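Local coordinates for protein Baccell_00875 (Bacteroides cellulosilyticus DSM 14838, PDB 5NO8) that probably acts as a polysaccharide lyase that removes L-rhamnose caps, linked to glucuronic acid, from complex arabinogalactan proteins, at residues 70-75 with 144-149; 200-205 with 216-221; 262-267 with 641-646; 316-321 with 330-335. All blocks are in the same frame, centred on the assembly; numbering follows the deposited sequence.

Contacts 1 and 2 adjoin in one mixed beta sheet, their centres about 9 Å apart, because strands 137-145 and 217-221 are neighbours in it. Contacts 3 and 4 share a second mixed sheet, where strand 266-268 pairs in parallel with strand 326-335; their centres are about 12 Å apart. Contacts 1 and 3 lie on opposite sides of the chain's centre, with about 32 Å between their centres. Along the chain, contact 1 closes before contact 2 opens, and both precede the other two. Contact 4 is nested in the long loop closed by contact 3, which ties a beta domain to the C-terminal helices, so contact 3 brings together parts of the chain more than 370 residues apart.

Contact 1. Residues 70-75 with 144-149; sequences YGWGLG and VYTPFN
G75 and V144 form an antiparallel non-hydrogen-bonded pair with CA atoms 4.3 Å apart. Y145 N donates to L74 O at 2.8 Å. G73 N donates to Y145 O at 3.1 Å. G71 to L74 make a type II beta turn, whose third residue G73 has a positive phi (99°) at which a CB would press on the preceding carbonyl oxygen. Y145 points its CB toward the turn. Its ring receives the edge of Y70 over one face, a T-shaped stack with planes at 79°; Y70 CD1 lies 3.4 Å from Y145 CE1. With alanine at Y145, the Y70 edge is likely to lose the ring face it rests on, and a gap would open beside the turn. W72 has CG opposite its own backbone N (chi1 178°), which carries the indole along T146 and P147. T146 CB sits over the six-membered ring, a CH-pi contact. The far edge of that ring meets the face of F148, with W72 CH2 3.6 Å from F148 CZ. W72 NE1 bonds to E125, and Y70 OH to E204. Strand 217-221 flanks the contact through I217, I218, A219 and L220, while strand 232-242 offers V239 to W72 and W237 to V144.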
# COMPACT_ATOMS: atom_id res chain seq x y z
N TYR A 70 -17.94 15.21 9.34
CA TYR A 70 -16.98 14.72 8.33
C TYR A 70 -17.35 14.98 6.88
O TYR A 70 -16.69 14.49 5.96
CB TYR A 70 -16.77 13.21 8.51
CG TYR A 70 -16.00 12.84 9.74
CD1 TYR A 70 -14.69 13.30 9.92
CD2 TYR A 70 -16.52 11.99 10.69
CE1 TYR A 70 -13.96 12.96 11.03
CE2 TYR A 70 -15.79 11.63 11.82
CZ TYR A 70 -14.50 12.11 11.97
OH TYR A 70 -13.76 11.75 13.04
N GLY A 71 -18.40 15.77 6.66
CA GLY A 71 -18.79 16.14 5.31
C GLY A 71 -17.67 16.77 4.50
O GLY A 71 -16.88 17.55 5.02
N TRP A 72 -17.62 16.44 3.22
CA TRP A 72 -16.65 17.01 2.28
C TRP A 72 -16.72 18.53 2.33
O TRP A 72 -17.80 19.15 2.15
CB TRP A 72 -16.97 16.54 0.86
CG TRP A 72 -16.10 17.10 -0.18
CD1 TRP A 72 -16.04 18.40 -0.58
CD2 TRP A 72 -15.19 16.39 -1.00
NE1 TRP A 72 -15.14 18.55 -1.59
CE2 TRP A 72 -14.61 17.32 -1.89
CE3 TRP A 72 -14.81 15.05 -1.10
CZ2 TRP A 72 -13.63 16.97 -2.81
CZ3 TRP A 72 -13.85 14.70 -2.04
CH2 TRP A 72 -13.27 15.65 -2.87
N GLY A 73 -15.57 19.16 2.57
CA GLY A 73 -15.54 20.62 2.59
C GLY A 73 -15.57 21.23 3.97
O GLY A 73 -15.27 22.43 4.12
N LEU A 74 -15.93 20.44 4.97
CA LEU A 74 -15.75 20.80 6.34
C LEU A 74 -14.30 20.55 6.71
O LEU A 74 -13.53 20.00 5.92
CB LEU A 74 -16.71 20.07 7.27
CG LEU A 74 -18.19 20.25 6.90
CD1 LEU A 74 -19.02 19.52 7.94
CD2 LEU A 74 -18.59 21.72 6.75
N GLY A 75 -13.89 21.02 7.87
CA GLY A 75 -12.48 20.87 8.24
C GLY A 75 -12.19 21.43 9.60
O GLY A 75 -13.09 21.65 10.41
N VAL A 144 -8.92 19.93 5.29
CA VAL A 144 -10.26 19.86 4.75
C VAL A 144 -10.61 18.38 4.63
O VAL A 144 -9.84 17.58 4.06
CB VAL A 144 -10.35 20.55 3.38
CG1 VAL A 144 -11.74 20.40 2.75
CG2 VAL A 144 -9.98 22.01 3.48
N TYR A 145 -11.77 17.99 5.14
CA TYR A 145 -12.25 16.62 4.94
C TYR A 145 -12.59 16.36 3.48
O TYR A 145 -13.28 17.16 2.84
CB TYR A 145 -13.47 16.33 5.80
CG TYR A 145 -13.22 16.36 7.26
CD1 TYR A 145 -12.34 15.46 7.85
CD2 TYR A 145 -13.87 17.27 8.07
CE1 TYR A 145 -12.11 15.47 9.22
CE2 TYR A 145 -13.65 17.29 9.43
CZ TYR A 145 -12.80 16.38 10.01
OH TYR A 145 -12.61 16.43 11.38
N THR A 146 -12.09 15.24 2.95
CA THR A 146 -12.38 14.78 1.59
C THR A 146 -12.69 13.29 1.72
O THR A 146 -11.82 12.44 1.47
CB THR A 146 -11.21 15.05 0.61
OG1 THR A 146 -10.04 14.39 1.08
CG2 THR A 146 -10.96 16.55 0.44
N PRO A 147 -13.91 12.96 2.17
CA PRO A 147 -14.22 11.58 2.56
C PRO A 147 -14.50 10.69 1.36
O PRO A 147 -15.61 10.22 1.19
CB PRO A 147 -15.43 11.74 3.48
CG PRO A 147 -16.09 12.98 2.98
CD PRO A 147 -14.99 13.89 2.54
N PHE A 148 -13.47 10.45 0.56
CA PHE A 148 -13.55 9.56 -0.61
C PHE A 148 -14.03 8.18 -0.15
O PHE A 148 -13.64 7.69 0.94
CB PHE A 148 -12.21 9.43 -1.33
CG PHE A 148 -11.77 10.67 -2.04
CD1 PHE A 148 -12.23 10.96 -3.32
CD2 PHE A 148 -10.85 11.53 -1.45
CE1 PHE A 148 -11.81 12.11 -4.00
CE2 PHE A 148 -10.44 12.68 -2.10
CZ PHE A 148 -10.92 12.97 -3.37
N ASN A 149 -14.84 7.54 -1.00
CA ASN A 149 -15.56 6.30 -0.65
C ASN A 149 -14.66 5.08 -0.86
O ASN A 149 -14.86 4.29 -1.79
CB ASN A 149 -16.86 6.23 -1.48
CG ASN A 149 -17.93 5.35 -0.86
OD1 ASN A 149 -17.81 4.90 0.27
ND2 ASN A 149 -19.00 5.12 -1.62

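Contact 2. Residues 200-205 with 216-221; sequences YEIWER and GIIALD
E201 OE2 lies 2.6 Å from D221 OD1 and also takes part in a hydrogen bond with the hydroxyl of Y76. The short separation suggests that one of the acids is protonated. The D221 side chain comes in roughly perpendicular to that of E201, with the carboxylate planes 34° apart. The E201 chain runs extended beyond CG (chi2 172°), which carries its carboxylate across to D221. A leucine in place of E201 would probably leave D221 OD1 and the Y76 hydroxyl each without this polar partner. Strands 199-203 and 217-221 are antiparallel neighbours in a mixed sheet, and 217-221 also pairs with 137-145. E201 and A219 form a hydrogen-bonded pair, E201 N to A219 O being 2.8 Å. W203 and I217 form the next such pair; I217 N to W203 O is 2.8 Å. On the face of E201 and W203, the indole turns its edge to A219, NE1 being 3.9 Å from A219 CB. W203 NE1 also bonds to Y76 OH. On the other face, I202 and I218 run alongside each other, CD1 of I202 3.8 Å from CG1 of I218. G216 has no room for a CB beside W203 O and R205 CD. An acid pair holding one proton, with a single negative charge in place of two, would be consistent with the burial of both carboxyl groups.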
# COMPACT_ATOMS: atom_id res chain seq x y z
N TYR A 200 -1.74 14.19 4.37
CA TYR A 200 -3.11 13.86 4.70
C TYR A 200 -3.18 13.10 6.02
O TYR A 200 -2.21 12.54 6.49
CB TYR A 200 -3.79 13.08 3.58
CG TYR A 200 -3.28 11.66 3.39
CD1 TYR A 200 -2.15 11.42 2.63
CD2 TYR A 200 -3.93 10.57 3.97
CE1 TYR A 200 -1.69 10.15 2.41
CE2 TYR A 200 -3.47 9.26 3.77
CZ TYR A 200 -2.33 9.07 3.01
OH TYR A 200 -1.82 7.81 2.76
N GLU A 201 -4.38 13.10 6.60
CA GLU A 201 -4.65 12.39 7.82
C GLU A 201 -5.78 11.43 7.59
O GLU A 201 -6.57 11.58 6.66
CB GLU A 201 -5.07 13.36 8.91
CG GLU A 201 -3.94 14.22 9.40
CD GLU A 201 -4.43 15.29 10.36
OE1 GLU A 201 -4.65 14.96 11.54
OE2 GLU A 201 -4.64 16.45 9.91
N ILE A 202 -5.86 10.46 8.48
CA ILE A 202 -6.92 9.46 8.46
C ILE A 202 -7.65 9.58 9.79
O ILE A 202 -7.02 9.61 10.87
CB ILE A 202 -6.37 8.02 8.27
CG1 ILE A 202 -5.74 7.84 6.91
CG2 ILE A 202 -7.46 6.96 8.47
CD1 ILE A 202 -6.67 7.93 5.73
N TRP A 203 -8.98 9.59 9.71
CA TRP A 203 -9.83 9.61 10.89
C TRP A 203 -10.76 8.39 10.89
O TRP A 203 -11.04 7.84 9.83
CB TRP A 203 -10.67 10.91 10.96
CG TRP A 203 -9.86 12.12 11.08
CD1 TRP A 203 -9.43 12.93 10.08
CD2 TRP A 203 -9.32 12.65 12.28
NE1 TRP A 203 -8.69 13.96 10.59
CE2 TRP A 203 -8.58 13.80 11.93
CE3 TRP A 203 -9.41 12.27 13.62
CZ2 TRP A 203 -7.94 14.59 12.89
CZ3 TRP A 203 -8.74 13.01 14.55
CH2 TRP A 203 -8.02 14.17 14.19
N GLU A 204 -11.20 8.00 12.09
CA GLU A 204 -12.19 6.92 12.32
C GLU A 204 -11.72 5.51 11.93
O GLU A 204 -12.36 4.77 11.16
CB GLU A 204 -13.52 7.26 11.65
CG GLU A 204 -14.12 8.58 12.09
CD GLU A 204 -14.50 8.58 13.57
OE1 GLU A 204 -14.81 7.50 14.10
OE2 GLU A 204 -14.47 9.65 14.21
N ARG A 205 -10.58 5.14 12.48
CA ARG A 205 -10.15 3.75 12.46
C ARG A 205 -10.29 3.14 13.86
O ARG A 205 -10.21 3.85 14.87
CB ARG A 205 -8.71 3.64 11.97
CG ARG A 205 -8.49 4.23 10.58
CD ARG A 205 -9.36 3.60 9.50
NE ARG A 205 -9.26 2.13 9.36
CZ ARG A 205 -8.36 1.47 8.63
NH1 ARG A 205 -7.41 2.11 7.94
NH2 ARG A 205 -8.38 0.12 8.60
N GLY A 216 -11.21 4.54 6.30
CA GLY A 216 -11.52 5.63 7.17
C GLY A 216 -11.83 6.90 6.40
O GLY A 216 -12.19 6.86 5.22
N ILE A 217 -11.75 8.02 7.10
CA ILE A 217 -12.11 9.33 6.57
C ILE A 217 -10.84 10.12 6.31
O ILE A 217 -10.12 10.41 7.23
CB ILE A 217 -12.99 10.12 7.54
CG1 ILE A 217 -14.29 9.36 7.86
CG2 ILE A 217 -13.31 11.52 6.99
CD1 ILE A 217 -15.15 9.01 6.67
N ILE A 218 -10.62 10.49 5.06
CA ILE A 218 -9.41 11.22 4.63
C ILE A 218 -9.60 12.72 4.87
O ILE A 218 -10.65 13.27 4.55
CB ILE A 218 -9.13 10.96 3.14
CG1 ILE A 218 -8.76 9.47 2.94
CG2 ILE A 218 -8.04 11.89 2.61
CD1 ILE A 218 -9.06 8.93 1.57
N ALA A 219 -8.58 13.38 5.44
CA ALA A 219 -8.50 14.83 5.53
C ALA A 219 -7.21 15.29 4.84
O ALA A 219 -6.14 14.77 5.13
CB ALA A 219 -8.50 15.29 6.98
N LEU A 220 -7.32 16.22 3.91
CA LEU A 220 -6.14 16.75 3.22
C LEU A 220 -5.58 17.93 4.02
O LEU A 220 -6.30 18.90 4.30
CB LEU A 220 -6.50 17.14 1.79
CG LEU A 220 -7.03 16.00 0.91
CD1 LEU A 220 -7.21 16.48 -0.51
CD2 LEU A 220 -6.14 14.75 0.89
N ASP A 221 -4.28 17.86 4.35
CA ASP A 221 -3.62 18.89 5.13
C ASP A 221 -3.03 20.00 4.29
O ASP A 221 -2.27 19.75 3.37
CB ASP A 221 -2.49 18.29 5.97
CG ASP A 221 -2.97 17.26 6.96
OD1 ASP A 221 -3.95 17.54 7.69
OD2 ASP A 221 -2.37 16.17 7.03

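Contact 3. Residues 262-267 with 641-646; sequences CNKYVF and VVRNNL
The join between a beta domain and the C-terminal helices is made here: the start of edge strand 266-268, with the loop before it, lies against the end of helix 632-644. No direct hydrogen bond crosses the contact. R643 and V266 carry it. The R643 guanidinium takes K264 CD over the centre of one face, with K264 CD 3.5 Å from R643 CZ. The lysine chain passes across the arginine, roughly perpendicular to it. The bend at chi3 (-88°) lifts CE off the guanidinium, and NZ continues to a salt bridge with E271. V266 points its CB toward the helix and meets the aliphatic part of R643, V266 CB lying 3.7 Å from R643 CG. V266 CG2 also touches N644 OD1. N644 ND2 bonds to N588 O. V266 N is buried here with no partner in the model. Waters bridge the polar parts. One accepts a weak bond from R643 NH2 and donates to N263 O. The second water links three groups: it accepts from Y265 N and from R643 NE, each at 2.9 Å, and donates to N644 OD1 at 2.7 Å.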
# COMPACT_ATOMS: atom_id res chain seq x y z
N CYS A 262 10.78 9.98 -11.36
CA CYS A 262 12.20 9.63 -11.28
C CYS A 262 12.42 8.34 -12.04
O CYS A 262 11.51 7.53 -12.20
CB CYS A 262 12.63 9.42 -9.83
SG CYS A 262 12.31 10.85 -8.76
N ASN A 263 13.66 8.10 -12.47
CA ASN A 263 13.97 6.85 -13.16
C ASN A 263 13.76 5.66 -12.23
O ASN A 263 13.31 4.60 -12.67
CB ASN A 263 15.36 6.89 -13.81
CG ASN A 263 16.48 7.07 -12.81
OD1 ASN A 263 16.44 7.98 -11.99
ND2 ASN A 263 17.46 6.18 -12.85
N LYS A 264 14.09 5.83 -10.95
CA LYS A 264 13.80 4.85 -9.90
C LYS A 264 13.55 5.63 -8.64
O LYS A 264 13.84 6.81 -8.62
CB LYS A 264 15.00 3.98 -9.65
CG LYS A 264 15.47 3.22 -10.83
CD LYS A 264 16.36 2.09 -10.38
CE LYS A 264 17.80 2.48 -10.25
NZ LYS A 264 18.60 1.32 -10.80
N TYR A 265 13.03 4.97 -7.61
CA TYR A 265 12.82 5.63 -6.32
C TYR A 265 13.69 5.12 -5.21
O TYR A 265 13.74 5.72 -4.14
CB TYR A 265 11.32 5.60 -5.94
CG TYR A 265 10.55 6.36 -6.96
CD1 TYR A 265 10.44 7.75 -6.89
CD2 TYR A 265 9.98 5.70 -8.06
CE1 TYR A 265 9.80 8.47 -7.89
CE2 TYR A 265 9.31 6.41 -9.06
CZ TYR A 265 9.21 7.80 -8.96
OH TYR A 265 8.59 8.52 -9.95
N VAL A 266 14.40 4.03 -5.46
CA VAL A 266 15.40 3.53 -4.54
C VAL A 266 16.68 3.33 -5.35
O VAL A 266 16.65 2.69 -6.41
CB VAL A 266 14.98 2.20 -3.87
CG1 VAL A 266 16.08 1.70 -2.96
CG2 VAL A 266 13.67 2.39 -3.11
N PHE A 267 17.77 3.91 -4.86
CA PHE A 267 19.07 3.92 -5.52
C PHE A 267 20.12 3.28 -4.64
O PHE A 267 20.07 3.42 -3.44
CB PHE A 267 19.49 5.37 -5.73
CG PHE A 267 18.63 6.09 -6.69
CD1 PHE A 267 18.87 5.98 -8.06
CD2 PHE A 267 17.50 6.77 -6.25
CE1 PHE A 267 18.06 6.61 -8.97
CE2 PHE A 267 16.69 7.41 -7.17
CZ PHE A 267 16.98 7.35 -8.53
N VAL A 641 8.30 -2.51 -8.19
CA VAL A 641 7.50 -2.86 -7.01
C VAL A 641 8.37 -3.42 -5.86
O VAL A 641 8.30 -2.96 -4.72
CB VAL A 641 6.38 -3.90 -7.32
CG1 VAL A 641 5.70 -4.33 -6.04
CG2 VAL A 641 5.38 -3.33 -8.29
N VAL A 642 9.19 -4.42 -6.17
CA VAL A 642 9.97 -5.08 -5.14
C VAL A 642 11.11 -4.19 -4.63
O VAL A 642 11.42 -4.23 -3.45
CB VAL A 642 10.42 -6.51 -5.55
CG1 VAL A 642 9.17 -7.35 -5.88
CG2 VAL A 642 11.42 -6.50 -6.72
N ARG A 643 11.68 -3.37 -5.51
CA ARG A 643 12.71 -2.39 -5.14
C ARG A 643 12.19 -1.40 -4.09
O ARG A 643 12.86 -1.09 -3.09
CB ARG A 643 13.17 -1.66 -6.40
CG ARG A 643 14.09 -0.52 -6.16
CD ARG A 643 14.85 -0.18 -7.43
NE ARG A 643 13.92 0.28 -8.44
CZ ARG A 643 13.76 -0.20 -9.67
NH1 ARG A 643 14.50 -1.20 -10.14
NH2 ARG A 643 12.88 0.37 -10.48
N ASN A 644 10.95 -0.97 -4.27
CA ASN A 644 10.39 0.04 -3.39
C ASN A 644 10.12 -0.50 -1.99
O ASN A 644 10.09 0.27 -1.03
CB ASN A 644 9.16 0.69 -4.03
CG ASN A 644 9.52 1.54 -5.22
OD1 ASN A 644 10.69 1.90 -5.41
ND2 ASN A 644 8.54 1.83 -6.06
N ASN A 645 9.95 -1.82 -1.86
CA ASN A 645 9.81 -2.43 -0.57
C ASN A 645 11.13 -2.59 0.19
O ASN A 645 11.14 -2.97 1.34
CB ASN A 645 9.06 -3.75 -0.67
CG ASN A 645 7.57 -3.58 -0.77
OD1 ASN A 645 6.86 -3.85 0.20
ND2 ASN A 645 7.09 -3.17 -1.94
N LEU A 646 12.25 -2.27 -0.44
CA LEU A 646 13.52 -2.33 0.27
C LEU A 646 13.62 -1.36 1.41
O LEU A 646 14.47 -1.55 2.28
CB LEU A 646 14.71 -2.13 -0.67
CG LEU A 646 14.92 -3.22 -1.71
CD1 LEU A 646 15.99 -2.76 -2.67
CD2 LEU A 646 15.28 -4.54 -1.04
O HOH W 1 11.25 2.86 -11.31
O HOH W 2 11.96 2.30 -7.73

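Contact 4. Residues 316-321 with 330-335; sequences VRFDFY and ADCLVI
F318 leaves its strand with CB 4.5 Å from A330 CB, its hydrogen-bonded partner across the hairpin. CG stands opposite the carbonyl carbon (chi1 -70°), and this swings the ring back along the strand. There V316 CG1 lies over one face of the ring. At the ring's edge, CD2 and CE2 meet the sulfur of C332, CE2 being 3.9 Å from C332 SG. This is a Cys sulfur-aromatic contact, with SG close to the ring plane. M310 and residues of strand 272-278 also touch F318. On the sheet face that carries F318 and C332, V316 CG2 packs on V334 CG2 at 3.7 Å. Four backbone bonds pair the strands: V316 N to C332 O and C332 N to V316 O, both 2.8 Å, and likewise two between F318 and A330. On the other sheet face, R317 extends from CG to NE and grips D319 side-on in a salt bridge, NE to OD1 at 2.9 Å. D331 runs alongside R317 as a nearby opposite charge, but no N-H of the arginine points at its OD1; D331 OD2 bonds to H329. Consecutive along the chain and paired antiparallel, strands 314-322 and 326-335 make a beta hairpin within a mixed sheet.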
# COMPACT_ATOMS: atom_id res chain seq x y z
N VAL A 316 16.34 10.99 0.23
CA VAL A 316 16.60 12.11 -0.65
C VAL A 316 15.27 12.71 -1.13
O VAL A 316 14.48 12.05 -1.81
CB VAL A 316 17.48 11.76 -1.86
CG1 VAL A 316 17.71 13.01 -2.73
CG2 VAL A 316 18.81 11.15 -1.42
N ARG A 317 15.07 13.98 -0.81
CA ARG A 317 13.91 14.71 -1.28
C ARG A 317 14.35 15.64 -2.40
O ARG A 317 15.26 16.45 -2.23
CB ARG A 317 13.31 15.53 -0.14
CG ARG A 317 12.02 16.23 -0.52
CD ARG A 317 11.58 17.11 0.62
NE ARG A 317 10.58 18.07 0.20
CZ ARG A 317 9.28 18.04 0.50
NH1 ARG A 317 8.75 17.10 1.28
NH2 ARG A 317 8.51 19.02 0.06
N PHE A 318 13.72 15.51 -3.55
CA PHE A 318 13.94 16.47 -4.62
C PHE A 318 12.77 17.45 -4.62
O PHE A 318 11.62 17.01 -4.70
CB PHE A 318 14.01 15.76 -5.96
CG PHE A 318 15.24 14.91 -6.14
CD1 PHE A 318 16.44 15.50 -6.43
CD2 PHE A 318 15.20 13.53 -6.01
CE1 PHE A 318 17.57 14.74 -6.63
CE2 PHE A 318 16.34 12.76 -6.18
CZ PHE A 318 17.52 13.38 -6.51
N ASP A 319 13.06 18.75 -4.56
CA ASP A 319 12.04 19.81 -4.65
C ASP A 319 12.19 20.58 -5.96
O ASP A 319 13.32 20.87 -6.35
CB ASP A 319 12.15 20.79 -3.48
CG ASP A 319 11.69 20.20 -2.17
OD1 ASP A 319 10.47 19.96 -1.99
OD2 ASP A 319 12.54 19.99 -1.30
N PHE A 320 11.08 20.80 -6.67
CA PHE A 320 11.03 21.76 -7.78
C PHE A 320 10.27 23.03 -7.35
O PHE A 320 9.25 22.96 -6.68
CB PHE A 320 10.35 21.18 -9.00
CG PHE A 320 11.15 20.14 -9.69
CD1 PHE A 320 12.07 20.48 -10.66
CD2 PHE A 320 10.99 18.80 -9.35
CE1 PHE A 320 12.83 19.51 -11.29
CE2 PHE A 320 11.73 17.83 -9.98
CZ PHE A 320 12.65 18.17 -10.95
N TYR A 321 10.79 24.18 -7.78
CA TYR A 321 10.20 25.47 -7.47
C TYR A 321 9.99 26.13 -8.81
O TYR A 321 10.91 26.14 -9.65
CB TYR A 321 11.14 26.32 -6.62
CG TYR A 321 11.44 25.69 -5.30
CD1 TYR A 321 10.61 25.87 -4.19
CD2 TYR A 321 12.53 24.83 -5.17
CE1 TYR A 321 10.88 25.25 -2.98
CE2 TYR A 321 12.79 24.21 -3.97
CZ TYR A 321 11.98 24.42 -2.90
OH TYR A 321 12.27 23.76 -1.74
N ALA A 330 9.61 15.03 -5.05
CA ALA A 330 9.70 13.58 -5.13
C ALA A 330 10.47 13.04 -3.94
O ALA A 330 11.38 13.70 -3.44
CB ALA A 330 10.38 13.16 -6.41
N ASP A 331 10.09 11.84 -3.47
CA ASP A 331 10.74 11.19 -2.32
C ASP A 331 11.49 9.94 -2.80
O ASP A 331 10.87 9.01 -3.32
CB ASP A 331 9.72 10.76 -1.28
CG ASP A 331 8.99 11.93 -0.64
OD1 ASP A 331 9.68 12.89 -0.19
OD2 ASP A 331 7.73 11.88 -0.59
N CYS A 332 12.82 9.94 -2.64
CA CYS A 332 13.69 8.84 -3.02
C CYS A 332 14.48 8.36 -1.81
O CYS A 332 14.62 9.07 -0.81
CB CYS A 332 14.67 9.26 -4.10
SG CYS A 332 13.83 9.78 -5.60
N LEU A 333 15.02 7.14 -1.93
CA LEU A 333 15.84 6.55 -0.88
C LEU A 333 17.14 6.07 -1.50
O LEU A 333 17.13 5.49 -2.58
CB LEU A 333 15.12 5.34 -0.26
CG LEU A 333 15.82 4.60 0.86
CD1 LEU A 333 15.98 5.45 2.11
CD2 LEU A 333 15.05 3.32 1.23
N VAL A 334 18.23 6.31 -0.79
CA VAL A 334 19.54 5.75 -1.12
C VAL A 334 19.96 4.72 -0.09
O VAL A 334 19.95 4.98 1.13
CB VAL A 334 20.62 6.86 -1.28
CG1 VAL A 334 21.94 6.24 -1.73
CG2 VAL A 334 20.17 7.85 -2.31
N ILE A 335 20.33 3.54 -0.59
CA ILE A 335 20.82 2.46 0.28
C ILE A 335 22.30 2.23 -0.09
O ILE A 335 22.73 2.66 -1.15
CB ILE A 335 19.99 1.17 0.14
CG1 ILE A 335 20.12 0.58 -1.26
CG2 ILE A 335 18.52 1.45 0.47
CD1 ILE A 335 19.47 -0.78 -1.38